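Local coordinates for VWFA domain-containing protein (Bacteroides thetaiotaomicron, PDB 3IBS) that is of unknown function but carries a von Willebrand factor type A domain that binds magnesium and belongs to a membrane-associated BatB protein, at residues T69-Y72 / I73-K76; L176-G179 / M180-I184. All coordinates share one frame; numbering follows the deposited sequence. Where two conformers were deposited one is given.

Interaction 1: T69-Y72 / I73-K76; sequences TSDY and ISAK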
ATOM      1  N   THR A  69     -27.656  -4.522  25.842  1.00 16.42           N
ATOM      2  CA  THR A  69     -27.892  -5.850  26.408  1.00 15.51           C
ATOM      3  C   THR A  69     -26.836  -6.203  27.453  1.00 16.61           C
ATOM      4  O   THR A  69     -25.702  -5.712  27.403  1.00 16.13           O
ATOM      5  CB  THR A  69     -27.950  -6.957  25.288  1.00 15.70           C
ATOM      6  OG1 THR A  69     -28.369  -8.223  25.847  1.00 14.60           O
ATOM      7  CG2 THR A  69     -26.577  -7.116  24.546  1.00 12.37           C
ATOM      8  N   SER A  70     -27.214  -7.064  28.394  1.00 16.56           N
ATOM      9  CA  SER A  70     -26.267  -7.628  29.342  1.00 17.34           C
ATOM     10  C   SER A  70     -25.755  -8.986  28.833  1.00 17.19           C
ATOM     11  O   SER A  70     -24.960  -9.642  29.496  1.00 16.60           O
ATOM     12  CB  SER A  70     -26.921  -7.765  30.745  1.00 17.06           C
ATOM     13  OG  SER A  70     -28.092  -8.566  30.671  1.00 17.91           O
ATOM     14  N   ASP A  71     -26.210  -9.400  27.647  1.00 17.23           N
ATOM     15  CA  ASP A  71     -25.851 -10.710  27.101  1.00 17.39           C
ATOM     16  C   ASP A  71     -24.505 -10.609  26.358  1.00 17.76           C
ATOM     17  O   ASP A  71     -24.478 -10.299  25.149  1.00 17.79           O
ATOM     18  CB  ASP A  71     -26.945 -11.212  26.151  1.00 16.21           C
ATOM     19  CG  ASP A  71     -26.662 -12.612  25.599  1.00 18.18           C
ATOM     20  OD1 ASP A  71     -25.556 -13.151  25.823  1.00 16.02           O
ATOM     21  OD2 ASP A  71     -27.564 -13.176  24.922  1.00 17.97           O
ATOM     22  N   TYR A  72     -23.405 -10.860  27.074  1.00 17.55           N
ATOM     23  CA  TYR A  72     -22.056 -10.625  26.499  1.00 18.74           C
ATOM     24  C   TYR A  72     -21.652 -11.684  25.491  1.00 18.22           C
ATOM     25  O   TYR A  72     -20.913 -11.394  24.551  1.00 18.08           O
ATOM     26  CB  TYR A  72     -20.979 -10.495  27.579  1.00 19.07           C
ATOM     27  CG  TYR A  72     -21.273  -9.443  28.621  1.00 21.08           C
ATOM     28  CD1 TYR A  72     -21.999  -8.277  28.305  1.00 21.92           C
ATOM     29  CD2 TYR A  72     -20.822  -9.605  29.920  1.00 23.81           C
ATOM     30  CE1 TYR A  72     -22.281  -7.324  29.269  1.00 21.80           C
ATOM     31  CE2 TYR A  72     -21.088  -8.655  30.886  1.00 26.09           C
ATOM     32  CZ  TYR A  72     -21.823  -7.516  30.557  1.00 24.24           C
ATOM     33  OH  TYR A  72     -22.062  -6.589  31.539  1.00 24.93           O
ATOM     34  N   ILE A  73     -22.143 -12.905  25.686  1.00 18.10           N
ATOM     35  CA  ILE A  73     -21.936 -13.975  24.717  1.00 18.79           C
ATOM     36  C   ILE A  73     -22.483 -13.574  23.349  1.00 18.50           C
ATOM     37  O   ILE A  73     -21.771 -13.656  22.348  1.00 17.29           O
ATOM     38  CB  ILE A  73     -22.566 -15.316  25.188  1.00 19.61           C
ATOM     39  CG1 ILE A  73     -22.033 -15.724  26.576  1.00 21.46           C
ATOM     40  CG2 ILE A  73     -22.363 -16.422  24.154  1.00 19.81           C
ATOM     41  CD1 ILE A  73     -20.570 -16.034  26.629  1.00 23.77           C
ATOM     42  N   SER A  74     -23.728 -13.105  23.306  1.00 18.11           N
ATOM     43  CA  SER A  74     -24.314 -12.652  22.045  1.00 19.12           C
ATOM     44  C   SER A  74     -23.622 -11.400  21.514  1.00 19.26           C
ATOM     45  O   SER A  74     -23.471 -11.254  20.318  1.00 20.28           O
ATOM     46  CB  SER A  74     -25.809 -12.377  22.184  1.00 18.76           C
ATOM     47  OG  SER A  74     -26.505 -13.590  22.411  1.00 21.93           O
ATOM     48  N   ALA A  75     -23.215 -10.506  22.407  1.00 19.33           N
ATOM     49  CA  ALA A  75     -22.532  -9.280  22.018  1.00 19.36           C
ATOM     50  C   ALA A  75     -21.287  -9.599  21.185  1.00 19.83           C
ATOM     51  O   ALA A  75     -21.068  -9.006  20.136  1.00 19.34           O
ATOM     52  CB  ALA A  75     -22.151  -8.469  23.263  1.00 19.17           C
ATOM     53  N   LYS A  76     -20.487 -10.546  21.665  1.00 20.04           N
ATOM     54  CA  LYS A  76     -19.298 -10.996  20.946  1.00 20.37           C
ATOM     55  C   LYS A  76     -19.604 -11.652  19.589  1.00 20.62           C
ATOM     56  O   LYS A  76     -18.865 -11.449  18.626  1.00 18.84           O
ATOM     57  CB  LYS A  76     -18.442 -11.896  21.848  1.00 20.45           C
ATOM     58  CG  LYS A  76     -17.796 -11.075  22.965  1.00 22.23           C
ATOM     59  CD  LYS A  76     -17.162 -11.919  24.057  1.00 25.13           C
ATOM     60  CE  LYS A  76     -15.680 -11.783  24.024  1.00 24.01           C
ATOM     61  NZ  LYS A  76     -15.029 -12.668  25.027  1.00 27.20           N
TER

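Interaction 2: L176-G179 / M180-I184; sequences LNEG and MCQEI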
ATOM      1  N   LEU A 176      -5.642   8.981   9.736  1.00 13.84           N
ATOM      2  CA  LEU A 176      -6.346   9.298  10.977  1.00 14.09           C
ATOM      3  C   LEU A 176      -6.381  10.825  11.117  1.00 13.75           C
ATOM      4  O   LEU A 176      -5.359  11.475  10.949  1.00 14.48           O
ATOM      5  CB  LEU A 176      -5.621   8.688  12.179  1.00 13.70           C
ATOM      6  CG  LEU A 176      -5.964   9.198  13.585  1.00 14.57           C
ATOM      7  CD1 LEU A 176      -7.434   8.848  14.004  1.00 12.08           C
ATOM      8  CD2 LEU A 176      -4.959   8.592  14.590  1.00 14.72           C
ATOM      9  N   ASN A 177      -7.547  11.386  11.425  1.00 13.82           N
ATOM     10  CA  ASN A 177      -7.643  12.811  11.749  1.00 13.77           C
ATOM     11  C   ASN A 177      -7.788  12.917  13.245  1.00 14.19           C
ATOM     12  O   ASN A 177      -8.896  12.868  13.792  1.00 13.98           O
ATOM     13  CB  ASN A 177      -8.826  13.473  11.024  1.00 13.43           C
ATOM     14  CG  ASN A 177      -8.874  14.989  11.210  1.00 14.13           C
ATOM     15  OD1 ASN A 177      -8.418  15.527  12.222  1.00 17.81           O
ATOM     16  ND2 ASN A 177      -9.457  15.683  10.236  1.00 12.81           N
ATOM     17  N   GLU A 178      -6.645  13.077  13.899  1.00 14.62           N
ATOM     18  CA  GLU A 178      -6.553  13.138  15.348  1.00 15.58           C
ATOM     19  C   GLU A 178      -7.288  14.381  15.867  1.00 14.91           C
ATOM     20  O   GLU A 178      -7.990  14.328  16.879  1.00 13.58           O
ATOM     21  CB  GLU A 178      -5.072  13.198  15.715  1.00 16.62           C
ATOM     22  CG  GLU A 178      -4.712  12.789  17.111  1.00 20.75           C
ATOM     23  CD  GLU A 178      -3.564  11.744  17.114  1.00 22.93           C
ATOM     24  OE1 GLU A 178      -2.507  11.945  16.451  1.00 24.79           O
ATOM     25  OE2 GLU A 178      -3.733  10.707  17.775  1.00 21.57           O
ATOM     26  N   GLY A 179      -7.139  15.496  15.148  1.00 15.29           N
ATOM     27  CA  GLY A 179      -7.750  16.760  15.564  1.00 15.32           C
ATOM     28  C   GLY A 179      -9.265  16.644  15.692  1.00 15.13           C
ATOM     29  O   GLY A 179      -9.856  17.099  16.677  1.00 14.52           O
HETATM   30  N   MSE A 180      -9.896  16.051  14.683  0.50 15.37           N
HETATM   31  CA  MSE A 180     -11.348  15.884  14.688  0.50 15.81           C
HETATM   32  C   MSE A 180     -11.789  14.962  15.820  0.50 15.38           C
HETATM   33  O   MSE A 180     -12.762  15.269  16.517  0.50 15.15           O
HETATM   34  CB  MSE A 180     -11.861  15.354  13.338  0.50 16.58           C
HETATM   35  CG  MSE A 180     -13.356  15.052  13.337  0.50 18.81           C
HETATM   36 SE   MSE A 180     -14.497  16.659  13.417  0.50 28.55          SE
HETATM   37  CE  MSE A 180     -14.616  17.005  11.488  0.50 25.01           C
ATOM     38  N   CYS A 181     -11.076  13.846  16.007  1.00 14.39           N
ATOM     39  CA  CYS A 181     -11.388  12.914  17.089  1.00 14.37           C
ATOM     40  C   CYS A 181     -11.297  13.613  18.457  1.00 14.28           C
ATOM     41  O   CYS A 181     -12.144  13.405  19.328  1.00 13.79           O
ATOM     42  CB  CYS A 181     -10.448  11.698  17.076  1.00 13.64           C
ATOM     43  SG  CYS A 181     -10.627  10.628  15.658  1.00 14.50           S
ATOM     44  N   GLN A 182     -10.280  14.455  18.616  1.00 14.31           N
ATOM     45  CA  GLN A 182     -10.069  15.163  19.874  1.00 15.43           C
ATOM     46  C   GLN A 182     -11.160  16.176  20.202  1.00 15.16           C
ATOM     47  O   GLN A 182     -11.553  16.268  21.350  1.00 15.96           O
ATOM     48  CB  GLN A 182      -8.689  15.811  19.925  1.00 15.27           C
ATOM     49  CG  GLN A 182      -7.555  14.787  20.096  1.00 17.03           C
ATOM     50  CD  GLN A 182      -6.185  15.387  19.792  1.00 19.04           C
ATOM     51  OE1 GLN A 182      -6.040  16.211  18.892  1.00 22.24           O
ATOM     52  NE2 GLN A 182      -5.179  14.957  20.526  1.00 18.60           N
ATOM     53  N   GLU A 183     -11.648  16.912  19.199  1.00 15.53           N
ATOM     54  CA  GLU A 183     -12.725  17.906  19.400  1.00 15.27           C
ATOM     55  C   GLU A 183     -13.989  17.203  19.888  1.00 15.53           C
ATOM     56  O   GLU A 183     -14.676  17.701  20.808  1.00 15.06           O
ATOM     57  CB  GLU A 183     -13.049  18.654  18.103  1.00 14.40           C
ATOM     58  CG  GLU A 183     -11.944  19.627  17.637  1.00 15.89           C
ATOM     59  CD  GLU A 183     -12.305  20.403  16.364  1.00 15.06           C
ATOM     60  OE1 GLU A 183     -13.465  20.335  15.918  1.00 14.54           O
ATOM     61  OE2 GLU A 183     -11.417  21.105  15.817  1.00 16.05           O
ATOM     62  N   ILE A 184     -14.294  16.062  19.253  1.00 15.48           N
ATOM     63  CA  ILE A 184     -15.489  15.284  19.579  1.00 15.99           C
ATOM     64  C   ILE A 184     -15.421  14.818  21.036  1.00 16.91           C
ATOM     65  O   ILE A 184     -16.394  14.963  21.776  1.00 16.91           O
ATOM     66  CB  ILE A 184     -15.694  14.080  18.611  1.00 16.11           C
ATOM     67  CG1 ILE A 184     -15.877  14.594  17.178  1.00 15.64           C
ATOM     68  CG2 ILE A 184     -16.906  13.195  19.053  1.00 14.01           C
ATOM     69  CD1 ILE A 184     -15.661  13.537  16.074  1.00 15.64           C
TER

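Interaction 1: T69-Y72 / I73-K76
D71 and S74 meet side chain to side chain at the start of helix 72-80, and hydrogen bonds of D71 carry most of the contact. Its carboxylate uses both oxygens. OD1 of D71 accepts from the backbone N of S74 at 3.1 Å, and the N-H points almost straight at it (173°). OD2 of D71 takes a hydrogen bond from OG of S74 at 2.8 Å. Both donors stand well above the carboxylate plane, so the group lies with a face turned to S74. The D71 side chain gets there because CG is anti to the backbone N (chi1 -177°). OG of S74 sits beside its own backbone N, which lets one residue offer two donors to one carboxylate. With an alanine here, N and OG of S74 would probably both be left without the carboxylate oxygens they bond to.

Backbone bonds continue the turn. N of A75 donates to O of D71 at 3.0 Å, and N of K76 donates to O of Y72, also at 3.0 Å. Before the helix, N of D71 donates to OG1 of T69 at 3.0 Å, which makes an ST turn just before the cap.

Carbon atoms also approach oxygens. CB of I73 lies 3.7 Å from OD1 of D71, and CG of K76 runs past O of Y72. The Y72 ring carries O of S70 over one face, near its rim. Its hydroxyl bonds to O of D51, while NZ of K76 forms a salt bridge with D46.

The aspartate's negative charge probably also suits the positive end of the helix dipole. The arrangement is an aspartate N-cap at the point where edge strand 62-69 of the von Willebrand factor A fold passes into a helix.

Interaction 2: L176-G179 / M180-I184
N177 and C181 are joined by the first backbone bond of helix 178-187, from N of C181 to O of N177 at 3.3 Å, and the next two bonds of the helix run from N of Q182 to O of E178 and from N of E183 to O of G179. N177 is the N-cap. Its OD1 accepts from the backbone N of M180, a selenomethionine, at 2.9 Å. The donor stands above the amide plane, 54° out of it. With CG anti to the backbone N (chi1 -174°), the amide is brought over the first turn, and its OD1 also lies 3.6 Å from CB of M180. ND2 of N177 hydrogen-bonds to a glycerol, probably from the crystallisation liquor.

CG of E178 lies 4.0 Å from CD of Q182, with the carboxylate and amide planes 39° apart. OE2 of E178 bonds to the hydroxyl of Y192. CD1 of L176 touches SG of C181 at 4.0 Å.

L176 and C181 both rest on Y192 of strand 191-195, and C181 also reaches V144 of strand 140-147. I184 packs against V144 and A132, so helix 178-187 lies on these two strands, next to helix 128-136.

Both interactions are N-caps, but of different helices. Their centres lie 30 Å apart, on opposite sides of the chain's centre. Interaction 1 is a surface contact beside edge strand 62-69, where a charged carboxylate receives two bonds from one serine. Interaction 2 is partly buried beside the other edge strand, 191-195. There a neutral amide oxygen caps a backbone N-H, and a leucine and a cysteine add apolar packing. Interaction 1 lies away from the metal site, whereas in interaction 2 the side chain of L176 lies about 5 Å from that of D120, a magnesium-binding residue that does not hold the ion in this chain.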